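Local coordinates for protein ethyl acetate hydrolase (PDB 5EFZ) that hydrolyses ethyl acetate to ethanol and acetate, and takes part in the breakdown of short-chain methyl ketones such as 2-butanone, at residues A173-A178 with M300-D305; M226-E231 with G333-F338. One frame throughout, in Å; residues are numbered along the deposited sequence.

Contact 1: A173-A178 with M300-D305; sequences AIAGTA and MPISHD
The methyl group of A175 lies over the tip of I302, its CB 3.9 Å from I302 CD1, at the C-terminal edge of the central sheet of this alpha/beta hydrolase fold. Here the neighbouring parallel strands 170-174 and 296-300 end and turn into loops. Their last rungs are backbone bonds: M300 N donates to A173 O at 2.9 Å, and A175 N returns a bond to M300 O, also 2.9 Å. M300 O also receives a weak CA-H...O contact from I174, and thus faces both I174 CA and A175 N of the neighbouring strand end. I174 and M300 project from the same sheet face, where both pack on L348 of helix 342-356. Their side chains only graze each other, CG1 of I174 standing 4.5 Å from M300 CB.

Beyond the strand, I302 to D305 form a type I beta turn, closed by D305 N bonding to I302 O, which swings the inferred catalytic aspartate back over A175. The D305 carboxylate gives OD1 to the backbone N atoms of F307 and F308 and OD2 to H334 ND1. A chi1 of -167° puts this carboxylate beside its own carbonyl carbon, with OD2 resting 3.8 Å from A175 CB.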
loop_
_atom_site.group_PDB
_atom_site.type_symbol
_atom_site.label_atom_id
_atom_site.label_comp_id
_atom_site.label_asym_id
_atom_site.label_seq_id
_atom_site.Cartn_x
_atom_site.Cartn_y
_atom_site.Cartn_z
ATOM N N ALA A 173 -9.853 -20.605 -4.864
ATOM C CA ALA A 173 -9.945 -19.196 -4.459
ATOM C C ALA A 173 -8.608 -18.533 -4.640
ATOM O O ALA A 173 -7.691 -18.740 -3.829
ATOM C CB ALA A 173 -10.408 -19.068 -3.021
ATOM N N ILE A 174 -8.475 -17.781 -5.732
ATOM C CA ILE A 174 -7.207 -17.130 -6.066
ATOM C C ILE A 174 -7.187 -15.684 -5.576
ATOM O O ILE A 174 -8.089 -14.907 -5.911
ATOM C CB ILE A 174 -6.962 -17.131 -7.564
ATOM C CG1 ILE A 174 -7.099 -18.562 -8.157
ATOM C CG2 ILE A 174 -5.583 -16.557 -7.860
ATOM C CD1 ILE A 174 -7.326 -18.543 -9.669
ATOM N N ALA A 175 -6.177 -15.344 -4.768
ATOM C CA ALA A 175 -5.946 -13.976 -4.352
ATOM C C ALA A 175 -7.218 -13.298 -3.796
ATOM O O ALA A 175 -7.583 -12.188 -4.197
ATOM C CB ALA A 175 -5.362 -13.185 -5.531
ATOM N N GLY A 176 -7.858 -13.939 -2.831
ATOM C CA GLY A 176 -9.000 -13.313 -2.183
ATOM C C GLY A 176 -9.361 -14.043 -0.900
ATOM O O GLY A 176 -8.883 -15.163 -0.645
ATOM N N THR A 177 -10.200 -13.419 -0.072
ATOM C CA THR A 177 -10.558 -14.022 1.219
ATOM C C THR A 177 -12.056 -14.263 1.344
ATOM O O THR A 177 -12.880 -13.724 0.570
ATOM C CB THR A 177 -10.124 -13.127 2.396
ATOM O OG1 THR A 177 -10.648 -11.820 2.173
ATOM C CG2 THR A 177 -8.591 -13.020 2.495
ATOM N N ALA A 178 -12.408 -15.062 2.337
ATOM C CA ALA A 178 -13.784 -15.411 2.594
ATOM C C ALA A 178 -14.477 -14.366 3.474
ATOM O O ALA A 178 -15.688 -14.232 3.423
ATOM C CB ALA A 178 -13.859 -16.809 3.252
ATOM N N MET A 300 -5.305 -20.066 -2.798
ATOM C CA MET A 300 -4.143 -19.681 -3.609
ATOM C C MET A 300 -3.905 -18.175 -3.610
ATOM O O MET A 300 -4.180 -17.492 -4.588
ATOM C CB MET A 300 -4.320 -20.214 -5.058
ATOM C CG MET A 300 -4.533 -21.767 -5.075
ATOM S SD MET A 300 -4.683 -22.405 -6.755
ATOM C CE MET A 300 -3.072 -22.123 -7.369
ATOM N N PRO A 301 -3.352 -17.661 -2.506
ATOM C CA PRO A 301 -2.936 -16.252 -2.545
ATOM C C PRO A 301 -1.753 -16.064 -3.502
ATOM O O PRO A 301 -1.080 -17.047 -3.818
ATOM C CB PRO A 301 -2.499 -15.975 -1.104
ATOM C CG PRO A 301 -1.983 -17.354 -0.605
ATOM C CD PRO A 301 -2.974 -18.335 -1.248
ATOM N N ILE A 302 -1.503 -14.825 -3.922
ATOM C CA ILE A 302 -0.329 -14.499 -4.721
ATOM C C ILE A 302 0.708 -14.005 -3.731
ATOM O O ILE A 302 0.374 -13.204 -2.858
ATOM C CB ILE A 302 -0.668 -13.460 -5.804
ATOM C CG1 ILE A 302 -1.597 -14.138 -6.858
ATOM C CG2 ILE A 302 0.629 -12.833 -6.429
ATOM C CD1 ILE A 302 -2.254 -13.173 -7.857
ATOM N N SER A 303 1.939 -14.520 -3.843
ATOM C CA SER A 303 2.956 -14.312 -2.815
ATOM C C SER A 303 3.170 -12.844 -2.429
ATOM O O SER A 303 3.307 -12.522 -1.225
ATOM C CB SER A 303 4.300 -14.946 -3.264
ATOM O OG SER A 303 4.773 -14.351 -4.472
ATOM N N HIS A 304 3.185 -11.944 -3.419
ATOM C CA HIS A 304 3.523 -10.546 -3.156
ATOM C C HIS A 304 2.281 -9.630 -3.208
ATOM O O HIS A 304 2.401 -8.414 -3.330
ATOM C CB HIS A 304 4.607 -10.055 -4.153
ATOM C CG HIS A 304 5.963 -10.634 -3.901
ATOM N ND1 HIS A 304 6.239 -11.994 -4.002
ATOM C CD2 HIS A 304 7.127 -10.063 -3.502
ATOM C CE1 HIS A 304 7.500 -12.209 -3.718
ATOM N NE2 HIS A 304 8.074 -11.045 -3.414
ATOM N N ASP A 305 1.094 -10.222 -3.099
ATOM C CA ASP A 305 -0.158 -9.442 -2.984
ATOM C C ASP A 305 -0.100 -8.553 -1.735
ATOM O O ASP A 305 0.091 -9.040 -0.620
ATOM C CB ASP A 305 -1.369 -10.413 -2.940
ATOM C CG ASP A 305 -2.715 -9.720 -3.140
ATOM O OD1 ASP A 305 -2.910 -8.585 -2.639
ATOM O OD2 ASP A 305 -3.578 -10.327 -3.833
#

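Contact 2: M226-E231 with G333-F338; sequences MGWSPE and GHLGLF. With ACT (acetate ion), chain O.
L335 and G227 are joined by the one direct hydrogen bond between the segments: L335 N donates to G227 O over 2.7 Å, meeting the carbonyl almost end-on (C=O...N angle 166°). H334 N is also near this oxygen but too poorly angled to bond. A weaker polar contact follows, G333 CA pointing its hydrogen straight at W228 O from close by; the positive phi of G333 favours glycine.

The apolar part is a CH-pi contact. L335 CB stands 3.4 Å from the centroid of the six-membered ring of W228, over one face, while L335 CD1 reaches CE2 and NE1 on the pyrrole side. The G227 and W228 contacts with L335 join the loop of H334, the inferred histidine of the catalytic triad of this alpha/beta hydrolase, to the chain where helix 213-227 gives way to helix 230-234. The W228 ring also stacks with F232 and meets F249 edge-to-face.

To the ligand, an acetate ion probably from the crystallisation liquor, NE2 of H334 donates at 2.7 Å to acetate O, with the ion at the ring edge; a chi1 of -169° turns the ring away from W228 toward it. ND1 bonds instead to D305 OD2. The acetate is further held by S151 OG and by the backbone N atoms of Y68 and M152.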
loop_
_atom_site.group_PDB
_atom_site.type_symbol
_atom_site.label_atom_id
_atom_site.label_comp_id
_atom_site.label_asym_id
_atom_site.label_seq_id
_atom_site.Cartn_x
_atom_site.Cartn_y
_atom_site.Cartn_z
ATOM N N MET A 226 -0.830 -0.122 -4.729
ATOM C CA MET A 226 -1.208 -1.314 -3.942
ATOM C C MET A 226 -1.366 -2.592 -4.775
ATOM O O MET A 226 -1.392 -3.671 -4.217
ATOM C CB MET A 226 -2.550 -1.077 -3.198
ATOM C CG MET A 226 -2.451 -0.010 -2.093
ATOM S SD MET A 226 -1.387 -0.495 -0.742
ATOM C CE MET A 226 -2.184 -1.974 -0.121
ATOM N N GLY A 227 -1.455 -2.465 -6.082
ATOM C CA GLY A 227 -1.884 -3.589 -6.909
ATOM C C GLY A 227 -0.771 -4.488 -7.399
ATOM O O GLY A 227 -1.032 -5.592 -7.887
ATOM N N TRP A 228 0.473 -4.015 -7.287
ATOM C CA TRP A 228 1.615 -4.807 -7.797
ATOM C C TRP A 228 2.478 -5.171 -6.606
ATOM O O TRP A 228 1.986 -5.804 -5.666
ATOM C CB TRP A 228 2.378 -4.027 -8.877
ATOM C CG TRP A 228 1.475 -3.586 -10.045
ATOM C CD1 TRP A 228 0.891 -2.352 -10.229
ATOM C CD2 TRP A 228 1.052 -4.400 -11.146
ATOM N NE1 TRP A 228 0.154 -2.344 -11.406
ATOM C CE2 TRP A 228 0.223 -3.598 -11.969
ATOM C CE3 TRP A 228 1.320 -5.730 -11.529
ATOM C CZ2 TRP A 228 -0.355 -4.084 -13.157
ATOM C CZ3 TRP A 228 0.728 -6.221 -12.704
ATOM C CH2 TRP A 228 -0.080 -5.382 -13.521
ATOM N N SER A 229 3.760 -4.808 -6.604
ATOM C CA SER A 229 4.555 -4.906 -5.384
ATOM C C SER A 229 5.776 -4.007 -5.515
ATOM O O SER A 229 6.127 -3.591 -6.616
ATOM C CB SER A 229 5.010 -6.359 -5.093
ATOM O OG SER A 229 6.067 -6.706 -5.974
ATOM N N PRO A 230 6.408 -3.661 -4.380
ATOM C CA PRO A 230 7.666 -2.920 -4.509
ATOM C C PRO A 230 8.710 -3.692 -5.350
ATOM O O PRO A 230 9.471 -3.088 -6.107
ATOM C CB PRO A 230 8.127 -2.763 -3.056
ATOM C CG PRO A 230 6.791 -2.699 -2.281
ATOM C CD PRO A 230 5.910 -3.711 -2.989
ATOM N N GLU A 231 8.738 -5.014 -5.222
ATOM C CA GLU A 231 9.683 -5.822 -5.998
ATOM C C GLU A 231 9.403 -5.787 -7.499
ATOM O O GLU A 231 10.335 -5.814 -8.312
ATOM C CB GLU A 231 9.652 -7.288 -5.545
ATOM C CG GLU A 231 10.557 -7.612 -4.388
ATOM C CD GLU A 231 12.008 -7.301 -4.686
ATOM O OE1 GLU A 231 12.750 -8.174 -5.203
ATOM O OE2 GLU A 231 12.415 -6.163 -4.402
ATOM N N GLY A 333 2.332 -9.534 -7.724
ATOM C CA GLY A 333 1.365 -9.180 -6.686
ATOM C C GLY A 333 -0.063 -9.319 -7.192
ATOM O O GLY A 333 -0.367 -10.092 -8.120
ATOM N N HIS A 334 -0.948 -8.509 -6.612
ATOM C CA HIS A 334 -2.361 -8.715 -6.882
ATOM C C HIS A 334 -2.721 -8.692 -8.369
ATOM O O HIS A 334 -3.482 -9.560 -8.880
ATOM C CB HIS A 334 -3.170 -7.653 -6.142
ATOM C CG HIS A 334 -4.634 -7.948 -6.149
ATOM N ND1 HIS A 334 -5.196 -8.912 -5.331
ATOM C CD2 HIS A 334 -5.647 -7.435 -6.897
ATOM C CE1 HIS A 334 -6.508 -8.954 -5.553
ATOM N NE2 HIS A 334 -6.807 -8.071 -6.499
ATOM N N LEU A 335 -2.194 -7.702 -9.090
ATOM C CA LEU A 335 -2.609 -7.537 -10.487
ATOM C C LEU A 335 -1.867 -8.482 -11.431
ATOM O O LEU A 335 -2.063 -8.422 -12.652
ATOM C CB LEU A 335 -2.437 -6.082 -10.940
ATOM C CG LEU A 335 -3.447 -5.161 -10.251
ATOM C CD1 LEU A 335 -3.198 -3.688 -10.620
ATOM C CD2 LEU A 335 -4.889 -5.599 -10.581
ATOM N N GLY A 336 -1.080 -9.405 -10.873
ATOM C CA GLY A 336 -0.683 -10.602 -11.614
ATOM C C GLY A 336 -1.928 -11.353 -12.085
ATOM O O GLY A 336 -1.846 -12.172 -12.991
ATOM N N LEU A 337 -3.100 -11.050 -11.519
ATOM C CA LEU A 337 -4.342 -11.637 -12.028
ATOM C C LEU A 337 -4.596 -11.236 -13.481
ATOM O O LEU A 337 -5.305 -11.934 -14.200
ATOM C CB LEU A 337 -5.547 -11.225 -11.173
ATOM C CG LEU A 337 -5.660 -11.861 -9.781
ATOM C CD1 LEU A 337 -6.747 -11.139 -8.975
ATOM C CD2 LEU A 337 -5.961 -13.367 -9.892
ATOM N N PHE A 338 -4.035 -10.100 -13.898
ATOM C CA PHE A 338 -4.236 -9.582 -15.243
ATOM C C PHE A 338 -3.431 -10.364 -16.303
ATOM O O PHE A 338 -3.491 -10.055 -17.498
ATOM C CB PHE A 338 -3.858 -8.104 -15.295
ATOM C CG PHE A 338 -4.921 -7.187 -14.728
ATOM C CD1 PHE A 338 -6.055 -7.709 -14.087
ATOM C CD2 PHE A 338 -4.798 -5.807 -14.856
ATOM C CE1 PHE A 338 -7.053 -6.865 -13.566
ATOM C CE2 PHE A 338 -5.802 -4.952 -14.369
ATOM C CZ PHE A 338 -6.919 -5.475 -13.722
HETATM C C ACT O . -10.068 -7.427 -8.024
HETATM O O ACT O . -9.279 -7.237 -7.055
HETATM O OXT ACT O . -11.200 -7.959 -7.766
HETATM C CH3 ACT O . -9.654 -7.063 -9.409
#

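Overall arrangement
Contacts 1 and 2, centred about 11 Å apart, each supply one inferred catalytic residue and meet where D305 OD2 lies 2.6 Å from H334 ND1, a probable hydrogen bond. The contacts also pack at I302 CG2 to G333 O (3.4 Å), A175 O to H334 CE1 (3.7 Å) and H304 O to S229 CB (3.8 Å). S151, the inferred nucleophile, is close to both, its side chain about 3 Å from that of H334 and about 5 Å from that of A175. The bound acetate is hydrogen-bonded to both S151 and H334, so the histidine ring links D305 of contact 1 to the ion. Contact 2 joins the histidine loop to the chain around helices 213-227 and 230-234, with the segments alternating along the chain.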